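Local coordinates for protein alpha-L-arabinosidase (Xanthomonas axonopodis pv. citri, PDB 6D25) that probably removes L-arabinofuranosyl side groups from arabinoxylans, including internally di-substituted ones, as a family GH51 arabinofuranosidase, at residues Gly62-Gly67 against Asn132-His137; Asp81-Leu86 against Thr143-Thr148. One frame throughout, in Å; residues are numbered along the deposited sequence. Where two conformers were deposited one is given.

Contact 1. Residues Gly62-Gly67 against Asn132-His137; sequences GGVWVG and NRFGTH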
# COMPACT_ATOMS: atom_id res chain seq x y z
N GLY A 62 -29.46 -2.45 18.67
CA GLY A 62 -30.04 -2.43 19.99
C GLY A 62 -29.88 -1.07 20.64
O GLY A 62 -30.83 -0.48 21.08
N GLY A 63 -28.66 -0.54 20.64
CA GLY A 63 -28.41 0.77 21.28
C GLY A 63 -28.97 1.95 20.50
O GLY A 63 -29.38 2.94 21.11
N VAL A 64 -28.93 1.88 19.16
CA VAL A 64 -29.37 2.99 18.27
C VAL A 64 -30.41 2.47 17.27
O VAL A 64 -31.53 3.00 17.17
CB VAL A 64 -28.17 3.62 17.55
CG1 VAL A 64 -28.64 4.65 16.52
CG2 VAL A 64 -27.20 4.25 18.54
N TRP A 65 -30.02 1.45 16.54
CA TRP A 65 -30.79 0.90 15.43
C TRP A 65 -31.59 -0.31 15.91
O TRP A 65 -30.98 -1.28 16.39
CB TRP A 65 -29.84 0.47 14.30
CG TRP A 65 -30.59 -0.11 13.14
CD1 TRP A 65 -30.80 -1.43 12.86
CD2 TRP A 65 -31.31 0.64 12.13
NE1 TRP A 65 -31.60 -1.56 11.76
CE2 TRP A 65 -31.90 -0.31 11.27
CE3 TRP A 65 -31.48 1.99 11.87
CZ2 TRP A 65 -32.69 0.08 10.19
CZ3 TRP A 65 -32.23 2.37 10.77
CH2 TRP A 65 -32.83 1.42 9.94
N VAL A 66 -32.90 -0.28 15.76
CA VAL A 66 -33.71 -1.45 16.09
C VAL A 66 -34.40 -1.97 14.81
O VAL A 66 -34.88 -3.07 14.80
CB VAL A 66 -34.73 -1.15 17.20
CG1 VAL A 66 -34.03 -0.84 18.52
CG2 VAL A 66 -35.69 -0.03 16.84
N GLY A 67 -34.46 -1.17 13.76
CA GLY A 67 -35.16 -1.59 12.52
C GLY A 67 -36.60 -1.11 12.52
O GLY A 67 -37.21 -1.02 13.57
N ASN A 132 -24.73 -5.28 8.48
CA ASN A 132 -24.61 -4.06 7.68
C ASN A 132 -25.98 -3.38 7.42
O ASN A 132 -26.09 -2.55 6.51
CB ASN A 132 -23.82 -4.26 6.39
CG ASN A 132 -22.34 -4.40 6.67
OD1 ASN A 132 -21.76 -3.51 7.27
ND2 ASN A 132 -21.75 -5.55 6.31
N ARG A 133 -26.97 -3.65 8.27
CA ARG A 133 -28.24 -2.99 8.10
C ARG A 133 -28.13 -1.51 8.47
O ARG A 133 -28.86 -0.69 7.96
CB ARG A 133 -29.30 -3.69 8.95
CG ARG A 133 -30.70 -3.14 8.78
CD ARG A 133 -31.25 -3.27 7.40
NE ARG A 133 -32.47 -2.52 7.23
CZ ARG A 133 -32.53 -1.24 6.82
NH1 ARG A 133 -31.41 -0.54 6.68
NH2 ARG A 133 -33.71 -0.68 6.58
N PHE A 134 -27.21 -1.19 9.39
CA PHE A 134 -26.90 0.17 9.70
C PHE A 134 -25.64 0.55 8.93
O PHE A 134 -24.53 0.12 9.29
CB PHE A 134 -26.67 0.35 11.21
CG PHE A 134 -26.60 1.78 11.70
CD1 PHE A 134 -27.74 2.47 12.03
CD2 PHE A 134 -25.39 2.43 11.88
CE1 PHE A 134 -27.72 3.75 12.56
CE2 PHE A 134 -25.35 3.72 12.39
CZ PHE A 134 -26.51 4.38 12.72
N GLY A 135 -25.83 1.30 7.83
CA GLY A 135 -24.77 1.68 6.94
C GLY A 135 -24.74 3.19 6.72
O GLY A 135 -25.28 3.96 7.53
N THR A 136 -24.14 3.61 5.61
CA THR A 136 -23.95 5.05 5.35
C THR A 136 -25.27 5.84 5.47
O THR A 136 -25.32 6.88 6.14
CB THR A 136 -23.30 5.31 3.98
OG1 THR A 136 -21.96 4.87 4.03
CG2 THR A 136 -23.32 6.78 3.61
N HIS A 137 -26.32 5.41 4.81
CA HIS A 137 -27.53 6.20 4.82
C HIS A 137 -28.13 6.24 6.23
O HIS A 137 -28.65 7.29 6.66
CB HIS A 137 -28.57 5.66 3.83
CG HIS A 137 -28.23 5.95 2.42
ND1 HIS A 137 -29.02 6.72 1.62
CD2 HIS A 137 -27.18 5.55 1.66
CE1 HIS A 137 -28.49 6.78 0.43
NE2 HIS A 137 -27.35 6.10 0.41

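Contact 2. Residues Asp81-Leu86 against Thr143-Thr148; sequences DVVAAL and TELLGT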
# COMPACT_ATOMS: atom_id res chain seq x y z
N ASP A 81 -36.36 6.64 22.24
CA ASP A 81 -35.90 7.01 23.58
C ASP A 81 -34.46 7.54 23.49
O ASP A 81 -34.13 8.59 24.10
CB ASP A 81 -36.07 5.88 24.60
CG ASP A 81 -35.51 4.50 24.21
OD1 ASP A 81 -34.87 4.37 23.15
OD2 ASP A 81 -35.80 3.51 24.96
N VAL A 82 -33.61 6.87 22.71
CA VAL A 82 -32.21 7.26 22.58
C VAL A 82 -32.11 8.57 21.80
O VAL A 82 -31.31 9.44 22.13
CB VAL A 82 -31.40 6.12 21.92
CG1 VAL A 82 -30.03 6.60 21.47
CG2 VAL A 82 -31.26 4.94 22.86
N VAL A 83 -32.90 8.71 20.74
CA VAL A 83 -32.91 9.93 19.96
C VAL A 83 -33.21 11.12 20.87
O VAL A 83 -32.50 12.14 20.83
CB VAL A 83 -33.90 9.85 18.77
CG1 VAL A 83 -34.14 11.21 18.14
CG2 VAL A 83 -33.41 8.86 17.74
N ALA A 84 -34.27 11.01 21.69
CA ALA A 84 -34.67 12.12 22.52
C ALA A 84 -33.56 12.45 23.54
O ALA A 84 -33.24 13.63 23.80
CB ALA A 84 -35.99 11.80 23.17
N ALA A 85 -32.97 11.42 24.12
CA ALA A 85 -31.96 11.63 25.15
C ALA A 85 -30.71 12.31 24.57
O ALA A 85 -30.10 13.18 25.19
CB ALA A 85 -31.64 10.32 25.81
N LEU A 86 -30.30 11.91 23.37
CA LEU A 86 -29.11 12.50 22.78
C LEU A 86 -29.40 13.93 22.31
O LEU A 86 -28.54 14.82 22.45
CB LEU A 86 -28.62 11.62 21.62
CG LEU A 86 -28.12 10.24 22.05
CD1 LEU A 86 -27.80 9.41 20.83
CD2 LEU A 86 -26.88 10.35 22.95
N THR A 143 -27.60 11.33 11.94
CA THR A 143 -26.97 12.61 12.34
C THR A 143 -27.92 13.77 12.04
O THR A 143 -28.02 14.69 12.87
CB THR A 143 -25.59 12.84 11.71
OG1 THR A 143 -25.69 13.00 10.29
CG2 THR A 143 -24.62 11.72 12.07
N GLU A 144 -28.62 13.74 10.91
CA GLU A 144 -29.54 14.83 10.58
C GLU A 144 -30.72 14.84 11.55
O GLU A 144 -31.15 15.92 11.95
CB GLU A 144 -30.01 14.77 9.13
CG GLU A 144 -28.90 15.14 8.18
CD GLU A 144 -29.30 15.56 6.80
OE1 GLU A 144 -30.52 15.39 6.45
OE2 GLU A 144 -28.40 16.02 6.04
N LEU A 145 -31.22 13.66 11.95
CA LEU A 145 -32.33 13.61 12.88
C LEU A 145 -31.92 14.24 14.22
O LEU A 145 -32.72 14.89 14.85
CB LEU A 145 -32.77 12.15 13.08
CG LEU A 145 -34.01 11.92 13.95
CD1 LEU A 145 -35.26 12.55 13.33
CD2 LEU A 145 -34.27 10.44 14.13
N LEU A 146 -30.68 14.01 14.66
CA LEU A 146 -30.19 14.59 15.92
C LEU A 146 -29.81 16.06 15.75
O LEU A 146 -29.59 16.70 16.76
CB LEU A 146 -28.94 13.87 16.41
CG LEU A 146 -29.10 12.41 16.88
CD1 LEU A 146 -27.83 11.90 17.52
CD2 LEU A 146 -30.23 12.21 17.82
N GLY A 147 -29.60 16.55 14.53
CA GLY A 147 -29.03 17.87 14.30
C GLY A 147 -27.55 17.91 14.66
O GLY A 147 -27.04 18.97 15.03
N THR A 148 -26.83 16.79 14.52
CA THR A 148 -25.39 16.69 14.88
C THR A 148 -24.53 16.56 13.62
O THR A 148 -25.04 16.35 12.50
CB THR A 148 -25.16 15.52 15.85
OG1 THR A 148 -23.91 15.74 16.51
CG2 THR A 148 -25.13 14.16 15.16

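Contact 1. Residues Gly62-Gly67 against Asn132-His137
V64 touches F134 at the upstream end of the contact. V64 CG1 lies 4.2 Å from F134 CE1, and the two side chains cross obliquely. V64 also rests on F142 of helix 136-146. W65 comes next and supplies most of this segment's share of the contact. Its CG is anti to the backbone N (chi1 180°), which lays the indole alongside R133 and F134. W65 CB is 3.7 Å from F134 CD1. Further along the indole, W65 CE3 lies in the plane of the phenyl ring, at its edge. The five-membered ring of W65 and the F134 ring are set obliquely, their planes 61° apart.

The segments belong to successive loops of the (beta/alpha)8 barrel expected of GH51. Each loop leads from a barrel strand to the helix after it, and G135 is the N-cap of helix 136-146.

The pyrrole side of the indole meets the aliphatic part of R133, with W65 NE1 3.5 Å from R133 CG. R133 is bent at chi2 (62°). In the conformer described, this brings its guanidinium beside the six-membered ring, with W65 CZ2 over the centre of one guanidinium face and 3.6 Å from R133 CZ. R133 NH1 is also held by a salt bridge to E138. Finally, G67 N sits over one face of the W65 ring, 3.5 Å above its plane and toward the rim.

Contact 2. Residues Asp81-Leu86 against Thr143-Thr148
V83 and L86, one turn apart on helix 80-88, meet L146 near the end of helix 136-146. This is the closer part of the contact. L146 puts its two methyls to different uses. L146 CD2 lies 3.8 Å from V83 O and 4.0 Å from V83 CG1. L146 CD1 lies 4.1 Å from L86 CD1. The L146 side chain sets off alongside helix 80-88, with CG anti to the carbonyl carbon (chi1 -67°), and only its methyls close on V83 and L86. In this way one leucine spans the space between V83 and L86. L86 is buried, and V91, M374 and I382 pack around it.

The other side is looser. L145 reaches V83 with a single methyl, L145 CD2, which is 4.0 Å from V83 CG2 and slightly farther from CG1. The two side chains cross at about a right angle. Y78 touches both V83 and L145 at this end. V83 and L145 are themselves partly exposed, and next to V83 the exposed A84 turns away from helix 136-146.

The two helices follow one another around the barrel, with barrel strand 93-96 between them. Helix 136-146 ends here in a Schellman motif. G147 has positive phi, T148 N bonds back to T143 O at 2.9 Å, and G147 N bonds to E144 O at 3.1 Å. The chain then turns into strand 149-154.

No hydrogen bond or salt bridge joins the segments. Branched aliphatic side chains and one backbone carbonyl make the contact, so the fit depends on shape and the burial of methyl groups, not on directional bonds.

Both contacts use helix 136-146 and tie it, or the loop before it, to the chain between strands 51-52 and 93-96. Contact 1 lies at its start and in the loop before it; contact 2 lies near its end. The centres are about 14 Å apart. Contact 1 is the more buried, with three of its four touching residues enclosed. Of the four touching residues in contact 2, L86 alone is buried and the others are partly exposed. Their chemistry differs too. Contact 1 is aromatic, with a charged side chain that has its own acid partner. Contact 2 is aliphatic. The two also touch directly: G63 O lies 3.3 Å from V82 CG2.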